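Local coordinates for protein globin (PDB 2W31) that carries a six-coordinate heme b as the globin domain of a globin-coupled sensor, probably membrane-attached, and may bind oxygen, at residues A[85-90]-A[143-148]; A[19-24]-A[72-77]; A[2-7]-A[80-85]. All blocks are in the same frame, centred on the assembly; numbering follows the deposited sequence.

Overall arrangement
All three contacts belong to one all-helical globin domain. Contacts 1 and 2 are mostly buried, whereas contact 3 is only partly buried. Contacts 1 and 3 both use helix 80-96: contact 3 meets its first turns and contact 1 takes the following turns, where the side chains reach the heme. Contact 2 lies within the loop of chain that contact 3 closes, its centre about 16 Å from that of contact 3, and L73 meets Y82 between them. Contact 1 is aliphatic and thioether packing with a water at its margin, and contact 2 is an aromatic ring set against a helix end. Contact 3 has a direct hydrogen bond between its segments.

Contact 1. Residues A[85-90]-A[143-148]; sequences NLQKIG and LDIMSA. With HEM (protoporphyrin IX containing Fe), chain C.
Helices F and H of the globin fold cross beside the heme, where L86 and I145 meet at the interface. The axes of segments 85-90 and 143-148 pass 7.8 Å apart at closest, with a crossing angle of -53°. The side chains of L86 and I145 cross at about a right angle, and I145 touches L86 with both its branch methyl and its chain end: I145 CG2 presses on L86 CB at 3.5 Å, and I145 CD1 meets L86 CD1 at 3.6 Å. I145 and I89 are each described in one of two modelled conformers. I145 CG2 also reaches the stem of Q87, 3.8 Å from Q87 CG. Beyond that, a water donates to I145 O at 3.1 Å and accepts only weakly from Q87 NE2. Q87 O is hydrogen-bonded to S149 OG, farther along the H helix.

The F helix carries H93, one of the two axial histidines of the heme iron, whose ND1 bonds to I89 O. The side chain of I89 touches both the heme and M146 of the H helix. Its CG2 lies 3.5 Å from HEM C3A, and the same methyl is 3.8 Å from M146 CE. M146 reaches there because its chain bends at the last torsion (chi3 71°), which swings CE toward I89 while SD rests 3.7 Å from HEM CMB. The two residues thus line the heme pocket from different helices, and V103 of helix 100-121 adds to the surroundings of M146. At G90 the backbones come closest; a side-chain carbon there would be tight against M146 O. K88, a heme-binding residue, does not touch segment 143-148; its NZ approaches the propionate oxygen O1A of the heme.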
loop_
_atom_site.group_PDB
_atom_site.type_symbol
_atom_site.label_atom_id
_atom_site.label_comp_id
_atom_site.label_asym_id
_atom_site.label_seq_id
_atom_site.Cartn_x
_atom_site.Cartn_y
_atom_site.Cartn_z
ATOM N N ASN A 85 -8.376 16.998 5.891
ATOM C CA ASN A 85 -8.871 16.090 6.899
ATOM C C ASN A 85 -7.932 14.896 7.139
ATOM O O ASN A 85 -7.731 14.483 8.292
ATOM C CB ASN A 85 -10.271 15.608 6.536
ATOM C CG ASN A 85 -10.928 14.928 7.681
ATOM O OD1 ASN A 85 -11.114 15.527 8.744
ATOM N ND2 ASN A 85 -11.239 13.659 7.512
ATOM N N LEU A 86 -7.341 14.360 6.069
ATOM C CA LEU A 86 -6.353 13.283 6.210
ATOM C C LEU A 86 -5.097 13.712 6.961
ATOM O O LEU A 86 -4.531 12.935 7.747
ATOM C CB LEU A 86 -5.977 12.723 4.843
ATOM C CG LEU A 86 -6.937 11.692 4.240
ATOM C CD1 LEU A 86 -6.580 11.464 2.807
ATOM C CD2 LEU A 86 -6.839 10.411 5.026
ATOM N N GLN A 87 -4.676 14.951 6.726
ATOM C CA GLN A 87 -3.516 15.506 7.429
ATOM C C GLN A 87 -3.845 15.542 8.919
ATOM O O GLN A 87 -3.005 15.203 9.758
ATOM C CB GLN A 87 -3.168 16.904 6.893
ATOM C CG GLN A 87 -2.764 16.893 5.429
ATOM C CD GLN A 87 -2.428 18.243 4.821
ATOM O OE1 GLN A 87 -3.208 19.194 4.883
ATOM N NE2 GLN A 87 -1.265 18.315 4.185
ATOM N N LYS A 88 -5.087 15.913 9.243
ATOM C CA LYS A 88 -5.546 15.960 10.637
ATOM C C LYS A 88 -5.532 14.585 11.273
ATOM O O LYS A 88 -5.073 14.400 12.419
ATOM C CB LYS A 88 -6.968 16.539 10.691
ATOM C CG LYS A 88 -7.643 16.534 12.055
ATOM C CD LYS A 88 -9.006 17.240 12.011
ATOM C CE LYS A 88 -9.752 17.018 13.316
ATOM N NZ LYS A 88 -11.178 16.656 13.041
ATOM N N ILE A 89 -6.020 13.600 10.519
ATOM C CA ILE A 89 -6.071 12.211 10.979
ATOM C C ILE A 89 -4.642 11.746 11.269
ATOM O O ILE A 89 -4.360 11.155 12.295
ATOM C CB ILE A 89 -6.791 11.280 9.947
ATOM C CG1 ILE A 89 -8.273 11.673 9.815
ATOM C CG2 ILE A 89 -6.693 9.827 10.383
ATOM C CD1 ILE A 89 -8.955 11.205 8.510
ATOM N N GLY A 90 -3.725 12.040 10.343
ATOM C CA GLY A 90 -2.332 11.654 10.524
ATOM C C GLY A 90 -1.769 12.210 11.823
ATOM O O GLY A 90 -1.202 11.474 12.642
ATOM N N LEU A 143 -2.736 6.471 2.808
ATOM C CA LEU A 143 -1.509 6.102 3.503
ATOM C C LEU A 143 -0.387 7.128 3.241
ATOM O O LEU A 143 0.397 7.474 4.148
ATOM C CB LEU A 143 -1.074 4.700 3.008
ATOM C CG LEU A 143 0.218 4.147 3.629
ATOM C CD1 LEU A 143 0.138 4.038 5.154
ATOM C CD2 LEU A 143 0.522 2.774 3.009
ATOM N N ASP A 144 -0.336 7.653 2.024
ATOM C CA ASP A 144 0.687 8.636 1.614
ATOM C C ASP A 144 0.528 9.898 2.485
ATOM O O ASP A 144 1.484 10.367 3.139
ATOM C CB ASP A 144 0.462 8.921 0.122
ATOM C CG ASP A 144 1.477 9.906 -0.515
ATOM O OD1 ASP A 144 2.263 10.617 0.209
ATOM O OD2 ASP A 144 1.469 9.977 -1.778
ATOM N N ILE A 145 -0.682 10.441 2.541
ATOM C CA ILE A 145 -0.907 11.709 3.257
ATOM C C ILE A 145 -0.703 11.526 4.772
ATOM O O ILE A 145 -0.087 12.375 5.444
ATOM C CB ILE A 145 -2.314 12.269 2.941
ATOM C CG1 ILE A 145 -2.398 12.754 1.493
ATOM C CG2 ILE A 145 -2.653 13.417 3.923
ATOM C CD1 ILE A 145 -3.800 12.724 0.886
ATOM N N MET A 146 -1.181 10.409 5.305
ATOM C CA MET A 146 -0.982 10.103 6.729
ATOM C C MET A 146 0.503 9.953 7.065
ATOM O O MET A 146 0.967 10.435 8.134
ATOM C CB MET A 146 -1.764 8.853 7.147
ATOM C CG MET A 146 -3.282 9.054 7.196
ATOM S SD MET A 146 -4.162 7.623 7.815
ATOM C CE MET A 146 -3.744 7.580 9.564
ATOM N N SER A 147 1.248 9.300 6.158
ATOM C CA SER A 147 2.691 9.065 6.369
ATOM C C SER A 147 3.414 10.401 6.424
ATOM O O SER A 147 4.313 10.611 7.281
ATOM C CB SER A 147 3.293 8.192 5.266
ATOM O OG SER A 147 2.773 6.906 5.355
ATOM N N ALA A 148 3.024 11.315 5.541
ATOM C CA ALA A 148 3.613 12.642 5.500
ATOM C C ALA A 148 3.386 13.456 6.788
ATOM O O ALA A 148 4.234 14.289 7.130
ATOM C CB ALA A 148 3.139 13.385 4.301
HETATM C CHA HEM C . -7.998 8.325 15.695
HETATM C CHB HEM C . -8.179 6.638 11.185
HETATM C CHC HEM C . -4.802 3.375 12.386
HETATM C CHD HEM C . -5.671 4.273 17.053
HETATM C C1A HEM C . -8.339 8.171 14.368
HETATM C C2A HEM C . -9.255 9.011 13.617
HETATM C C3A HEM C . -9.328 8.534 12.369
HETATM C C4A HEM C . -8.432 7.384 12.310
HETATM C CMA HEM C . -10.158 9.059 11.181
HETATM C CAA HEM C . -10.001 10.260 14.187
HETATM C CBA HEM C . -8.922 11.349 14.203
HETATM C CGA HEM C . -9.449 12.765 14.335
HETATM O O1A HEM C . -10.078 13.294 13.376
HETATM O O2A HEM C . -9.213 13.372 15.417
HETATM C C1B HEM C . -7.167 5.697 11.084
HETATM C C2B HEM C . -6.661 5.092 9.862
HETATM C C3B HEM C . -5.726 4.192 10.185
HETATM C C4B HEM C . -5.642 4.159 11.639
HETATM C CMB HEM C . -7.167 5.517 8.466
HETATM C CAB HEM C . -4.909 3.283 9.270
HETATM C CBB HEM C . -5.460 2.669 8.206
HETATM C C1C HEM C . -4.800 3.273 13.755
HETATM C C2C HEM C . -4.120 2.270 14.539
HETATM C C3C HEM C . -4.391 2.496 15.828
HETATM C C4C HEM C . -5.233 3.672 15.901
HETATM C CMC HEM C . -3.258 1.134 13.992
HETATM C CAC HEM C . -3.867 1.670 17.020
HETATM C CBC HEM C . -4.646 1.143 17.960
HETATM C C1D HEM C . -6.258 5.510 17.115
HETATM C C2D HEM C . -6.423 6.305 18.341
HETATM C C3D HEM C . -7.142 7.573 17.929
HETATM C C4D HEM C . -7.368 7.418 16.495
HETATM C CMD HEM C . -5.934 5.932 19.735
HETATM C CAD HEM C . -7.596 8.760 18.821
HETATM C CBD HEM C . -6.452 9.693 19.169
HETATM C CGD HEM C . -6.912 10.587 20.304
HETATM O O1D HEM C . -7.257 10.080 21.406
HETATM O O2D HEM C . -6.928 11.821 20.104
HETATM N NA HEM C . -7.853 7.173 13.551
HETATM N NB HEM C . -6.523 5.108 12.140
HETATM N NC HEM C . -5.487 4.128 14.610
HETATM N ND HEM C . -6.826 6.210 16.076
HETATM FE FE HEM C . -6.678 5.636 14.086
HETATM O O HOH W 1 0.302 15.293 4.525
#

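Contact 2. Residues A[19-24]-A[72-77]; sequences ELLGSL and SLFAGS
F74 turns its ring edge to the backbone of L21, which places the E-F connection of the globin fold, just after helix 62-72, against the end of helix 15-23. L21 O lies in the plane of the ring, 3.6 Å from F74 CD1, so the carbonyl faces the ring's rim and not its pi surface. With CG anti to its carbonyl carbon (chi1 -52°), the ring of F74 is carried over to L21 and L24. F74 CB also comes within 3.7 Å of L21 O. L24 comes to the same ring atom obliquely, with L24 CB 3.8 Å from F74 CD1. The side chain of L21 is more distant, its CD2 lying 4.3 Å from F74 CD1, while its other methyl, L21 CD1, is 3.8 Å from L73 O. Around them, F70 makes a T-shaped stack with F74, and F25 and A28 of helix 25-30 also touch it. An alanine here keeps the CB beside L21 O but would probably leave L24 CB and the F70 ring without their aromatic partner and open a gap between them. S72 to A75 form a type I turn, and G76 follows at backbone angles where any CB would collide with the carbonyl oxygen before it, which calls for glycine. Within the turn, F74 O lies 3.9 Å from G22 CA.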
loop_
_atom_site.group_PDB
_atom_site.type_symbol
_atom_site.label_atom_id
_atom_site.label_comp_id
_atom_site.label_asym_id
_atom_site.label_seq_id
_atom_site.Cartn_x
_atom_site.Cartn_y
_atom_site.Cartn_z
ATOM N N GLU A 19 -16.117 7.707 -9.556
ATOM C CA GLU A 19 -17.406 7.048 -9.868
ATOM C C GLU A 19 -17.412 5.570 -9.459
ATOM O O GLU A 19 -18.392 5.061 -8.891
ATOM C CB GLU A 19 -17.735 7.233 -11.353
ATOM C CG GLU A 19 -18.140 8.683 -11.675
ATOM C CD GLU A 19 -18.012 9.073 -13.152
ATOM O OE1 GLU A 19 -17.997 8.177 -14.028
ATOM O OE2 GLU A 19 -17.910 10.302 -13.431
ATOM N N LEU A 20 -16.281 4.893 -9.660
ATOM C CA LEU A 20 -16.233 3.491 -9.288
ATOM C C LEU A 20 -16.268 3.318 -7.777
ATOM O O LEU A 20 -16.954 2.403 -7.258
ATOM C CB LEU A 20 -14.997 2.820 -9.886
ATOM C CG LEU A 20 -15.022 2.643 -11.397
ATOM C CD1 LEU A 20 -13.583 2.428 -11.938
ATOM C CD2 LEU A 20 -15.994 1.497 -11.730
ATOM N N LEU A 21 -15.536 4.185 -7.049
ATOM C CA LEU A 21 -15.625 4.128 -5.583
ATOM C C LEU A 21 -17.078 4.383 -5.124
ATOM O O LEU A 21 -17.576 3.700 -4.216
ATOM C CB LEU A 21 -14.695 5.146 -4.944
ATOM C CG LEU A 21 -13.203 4.866 -5.170
ATOM C CD1 LEU A 21 -12.420 6.025 -4.589
ATOM C CD2 LEU A 21 -12.790 3.543 -4.501
ATOM N N GLY A 22 -17.759 5.366 -5.741
ATOM C CA GLY A 22 -19.176 5.588 -5.393
ATOM C C GLY A 22 -20.024 4.344 -5.636
ATOM O O GLY A 22 -20.949 4.060 -4.839
ATOM N N SER A 23 -19.753 3.624 -6.734
ATOM C CA SER A 23 -20.499 2.411 -7.069
ATOM C C SER A 23 -20.287 1.311 -6.030
ATOM O O SER A 23 -21.127 0.410 -5.901
ATOM C CB SER A 23 -20.150 1.913 -8.482
ATOM O OG SER A 23 -18.951 1.169 -8.460
ATOM N N LEU A 24 -19.165 1.366 -5.306
ATOM C CA LEU A 24 -18.898 0.410 -4.215
ATOM C C LEU A 24 -19.476 0.814 -2.860
ATOM O O LEU A 24 -19.417 0.038 -1.894
ATOM C CB LEU A 24 -17.370 0.175 -4.086
ATOM C CG LEU A 24 -16.720 -0.505 -5.269
ATOM C CD1 LEU A 24 -15.199 -0.278 -5.173
ATOM C CD2 LEU A 24 -17.011 -2.021 -5.293
ATOM N N SER A 72 -15.996 6.608 4.540
ATOM C CA SER A 72 -15.623 7.840 3.857
ATOM C C SER A 72 -14.753 7.621 2.614
ATOM O O SER A 72 -14.707 8.496 1.743
ATOM C CB SER A 72 -14.904 8.788 4.819
ATOM O OG SER A 72 -13.577 8.375 5.068
ATOM N N LEU A 73 -14.046 6.471 2.541
ATOM C CA LEU A 73 -13.250 6.172 1.342
ATOM C C LEU A 73 -14.129 6.160 0.092
ATOM O O LEU A 73 -13.639 6.435 -1.016
ATOM C CB LEU A 73 -12.577 4.796 1.429
ATOM C CG LEU A 73 -11.528 4.627 2.509
ATOM C CD1 LEU A 73 -11.195 3.126 2.692
ATOM C CD2 LEU A 73 -10.260 5.399 2.123
ATOM N N PHE A 74 -15.417 5.824 0.288
ATOM C CA PHE A 74 -16.362 5.605 -0.830
ATOM C C PHE A 74 -17.383 6.757 -0.974
ATOM O O PHE A 74 -18.287 6.683 -1.792
ATOM C CB PHE A 74 -17.098 4.260 -0.638
ATOM C CG PHE A 74 -16.170 3.134 -0.409
ATOM C CD1 PHE A 74 -15.656 2.436 -1.492
ATOM C CD2 PHE A 74 -15.763 2.785 0.878
ATOM C CE1 PHE A 74 -14.735 1.382 -1.299
ATOM C CE2 PHE A 74 -14.823 1.770 1.093
ATOM C CZ PHE A 74 -14.330 1.055 0.002
ATOM N N ALA A 75 -17.196 7.825 -0.195
ATOM C CA ALA A 75 -18.228 8.866 -0.074
ATOM C C ALA A 75 -18.172 9.947 -1.145
ATOM O O ALA A 75 -19.094 10.790 -1.238
ATOM C CB ALA A 75 -18.199 9.474 1.340
ATOM N N GLY A 76 -17.136 9.946 -1.973
ATOM C CA GLY A 76 -17.070 10.930 -3.072
ATOM C C GLY A 76 -16.389 12.212 -2.525
ATOM O O GLY A 76 -15.937 12.249 -1.374
ATOM N N SER A 77 -16.365 13.284 -3.298
ATOM C CA SER A 77 -15.732 14.564 -2.871
ATOM C C SER A 77 -14.274 14.454 -2.367
ATOM O O SER A 77 -13.927 14.883 -1.248
ATOM C CB SER A 77 -16.614 15.359 -1.888
ATOM O OG SER A 77 -17.080 14.559 -0.819
#

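Contact 3. Residues A[2-7]-A[80-85]; sequences LTMQEI and NRYIHN
M4 and I83 form the packed side of this contact, where the first turn of helix 4-11 lies against the start of helix 80-96. M4 CB sits 4.3 Å from I83 CG2, and I7 CD1 meets I83 CD1 at 3.8 Å, both in one of two modelled conformers of I83. The thioether chain of M4, bent at its second and third torsions and also modelled twice, brings CE to 4.0 Å from Y82 CD2, oblique to the ring. Y82 OH is hydrogen-bonded to N142 of helix 125-151, and the Y82 ring stacks edge-to-face with that of Y78.

The looser side is polar and nearer solvent, with T3 and N80 partly exposed. M4 N donates to N80 OD1 at 3.2 Å and nearly straight (166°), although the donor stands well above the plane of the amide carbonyl. The bond takes up a first-turn NH of helix 4-11. Alongside it, E6 N donates to T3 OG1, and E6 OE1 accepts in return from T3 N at 3.0 Å on its anti lone pair and from T3 OG1. This reciprocal pairing of T3 and E6 is a capping box, the classic N-terminal start of a helix.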
loop_
_atom_site.group_PDB
_atom_site.type_symbol
_atom_site.label_atom_id
_atom_site.label_comp_id
_atom_site.label_asym_id
_atom_site.label_seq_id
_atom_site.Cartn_x
_atom_site.Cartn_y
_atom_site.Cartn_z
ATOM N N LEU A 2 1.648 19.072 -3.299
ATOM C CA LEU A 2 0.832 19.183 -2.098
ATOM C C LEU A 2 -0.659 19.278 -2.327
ATOM O O LEU A 2 -1.407 18.847 -1.461
ATOM C CB LEU A 2 1.305 20.315 -1.164
ATOM C CG LEU A 2 1.769 19.889 0.234
ATOM C CD1 LEU A 2 2.615 20.991 0.886
ATOM C CD2 LEU A 2 0.608 19.503 1.158
ATOM N N THR A 3 -1.102 19.833 -3.452
ATOM C CA THR A 3 -2.554 19.965 -3.652
ATOM C C THR A 3 -3.168 18.615 -4.018
ATOM O O THR A 3 -2.455 17.715 -4.465
ATOM C CB THR A 3 -2.939 20.981 -4.741
ATOM O OG1 THR A 3 -2.657 20.454 -6.041
ATOM C CG2 THR A 3 -2.228 22.336 -4.535
ATOM N N MET A 4 -4.481 18.471 -3.841
ATOM C CA MET A 4 -5.204 17.255 -4.253
ATOM C C MET A 4 -5.130 17.005 -5.739
ATOM O O MET A 4 -5.002 15.873 -6.182
ATOM C CB MET A 4 -6.691 17.319 -3.891
ATOM C CG MET A 4 -7.493 16.076 -4.391
ATOM S SD MET A 4 -6.720 14.466 -4.019
ATOM C CE MET A 4 -8.070 13.699 -3.129
ATOM N N GLN A 5 -5.257 18.070 -6.529
ATOM C CA GLN A 5 -5.217 17.946 -7.978
ATOM C C GLN A 5 -3.863 17.315 -8.379
ATOM O O GLN A 5 -3.833 16.396 -9.177
ATOM C CB GLN A 5 -5.421 19.310 -8.678
ATOM C CG GLN A 5 -5.240 19.264 -10.200
ATOM C CD GLN A 5 -5.483 20.613 -10.907
ATOM O OE1 GLN A 5 -4.911 21.654 -10.540
ATOM N NE2 GLN A 5 -6.330 20.586 -11.947
ATOM N N GLU A 6 -2.776 17.811 -7.793
ATOM C CA GLU A 6 -1.437 17.277 -8.066
ATOM C C GLU A 6 -1.310 15.818 -7.627
ATOM O O GLU A 6 -0.792 14.971 -8.379
ATOM C CB GLU A 6 -0.393 18.119 -7.352
ATOM C CG GLU A 6 -0.212 19.534 -7.951
ATOM C CD GLU A 6 0.714 20.392 -7.111
ATOM O OE1 GLU A 6 0.411 20.625 -5.913
ATOM O OE2 GLU A 6 1.764 20.831 -7.648
ATOM N N ILE A 7 -1.778 15.521 -6.413
ATOM C CA ILE A 7 -1.724 14.145 -5.931
ATOM C C ILE A 7 -2.500 13.181 -6.822
ATOM O O ILE A 7 -2.002 12.104 -7.169
ATOM C CB ILE A 7 -2.165 14.093 -4.458
ATOM C CG1 ILE A 7 -1.084 14.786 -3.639
ATOM C CG2 ILE A 7 -2.406 12.652 -3.988
ATOM C CD1 ILE A 7 -1.434 15.010 -2.177
ATOM N N ASN A 80 -9.724 19.310 -1.823
ATOM C CA ASN A 80 -8.719 19.800 -0.877
ATOM C C ASN A 80 -9.190 19.707 0.591
ATOM O O ASN A 80 -8.378 19.496 1.499
ATOM C CB ASN A 80 -8.163 21.174 -1.264
ATOM C CG ASN A 80 -7.061 21.082 -2.303
ATOM O OD1 ASN A 80 -5.906 20.721 -2.001
ATOM N ND2 ASN A 80 -7.403 21.434 -3.538
ATOM N N ARG A 81 -10.489 19.767 0.823
ATOM C CA ARG A 81 -11.043 19.477 2.143
ATOM C C ARG A 81 -10.718 18.040 2.608
ATOM O O ARG A 81 -10.402 17.775 3.785
ATOM C CB ARG A 81 -12.539 19.686 2.089
ATOM C CG ARG A 81 -13.261 19.582 3.405
ATOM C CD ARG A 81 -14.682 20.123 3.233
ATOM N NE ARG A 81 -15.550 19.781 4.353
ATOM C CZ ARG A 81 -16.831 19.437 4.223
ATOM N NH1 ARG A 81 -17.388 19.366 3.013
ATOM N NH2 ARG A 81 -17.553 19.148 5.304
ATOM N N TYR A 82 -10.839 17.103 1.680
ATOM C CA TYR A 82 -10.521 15.713 1.990
ATOM C C TYR A 82 -9.055 15.546 2.401
ATOM O O TYR A 82 -8.772 14.828 3.375
ATOM C CB TYR A 82 -10.859 14.868 0.764
ATOM C CG TYR A 82 -10.719 13.369 0.934
ATOM C CD1 TYR A 82 -11.698 12.631 1.566
ATOM C CD2 TYR A 82 -9.604 12.683 0.412
ATOM C CE1 TYR A 82 -11.577 11.243 1.721
ATOM C CE2 TYR A 82 -9.471 11.306 0.552
ATOM C CZ TYR A 82 -10.449 10.578 1.214
ATOM O OH TYR A 82 -10.357 9.196 1.345
ATOM N N ILE A 83 -8.126 16.160 1.657
ATOM C CA ILE A 83 -6.704 16.070 2.023
ATOM C C ILE A 83 -6.411 16.722 3.379
ATOM O O ILE A 83 -5.605 16.213 4.170
ATOM C CB ILE A 83 -5.755 16.614 0.914
ATOM C CG1 ILE A 83 -4.339 16.840 1.475
ATOM C CG2 ILE A 83 -6.298 17.889 0.326
ATOM C CD1 ILE A 83 -3.294 17.026 0.431
ATOM N N HIS A 84 -7.060 17.845 3.653
ATOM C CA HIS A 84 -6.816 18.535 4.903
ATOM C C HIS A 84 -7.238 17.661 6.056
ATOM O O HIS A 84 -6.546 17.565 7.069
ATOM C CB HIS A 84 -7.578 19.854 4.914
ATOM C CG HIS A 84 -7.112 20.812 3.861
ATOM N ND1 HIS A 84 -5.896 20.678 3.220
ATOM C CD2 HIS A 84 -7.692 21.921 3.339
ATOM C CE1 HIS A 84 -5.755 21.651 2.337
ATOM N NE2 HIS A 84 -6.826 22.424 2.395
ATOM N N ASN A 85 -8.376 16.998 5.891
ATOM C CA ASN A 85 -8.871 16.090 6.899
ATOM C C ASN A 85 -7.932 14.896 7.139
ATOM O O ASN A 85 -7.731 14.483 8.292
ATOM C CB ASN A 85 -10.271 15.608 6.536
ATOM C CG ASN A 85 -10.928 14.928 7.681
ATOM O OD1 ASN A 85 -11.114 15.527 8.744
ATOM N ND2 ASN A 85 -11.239 13.659 7.512
#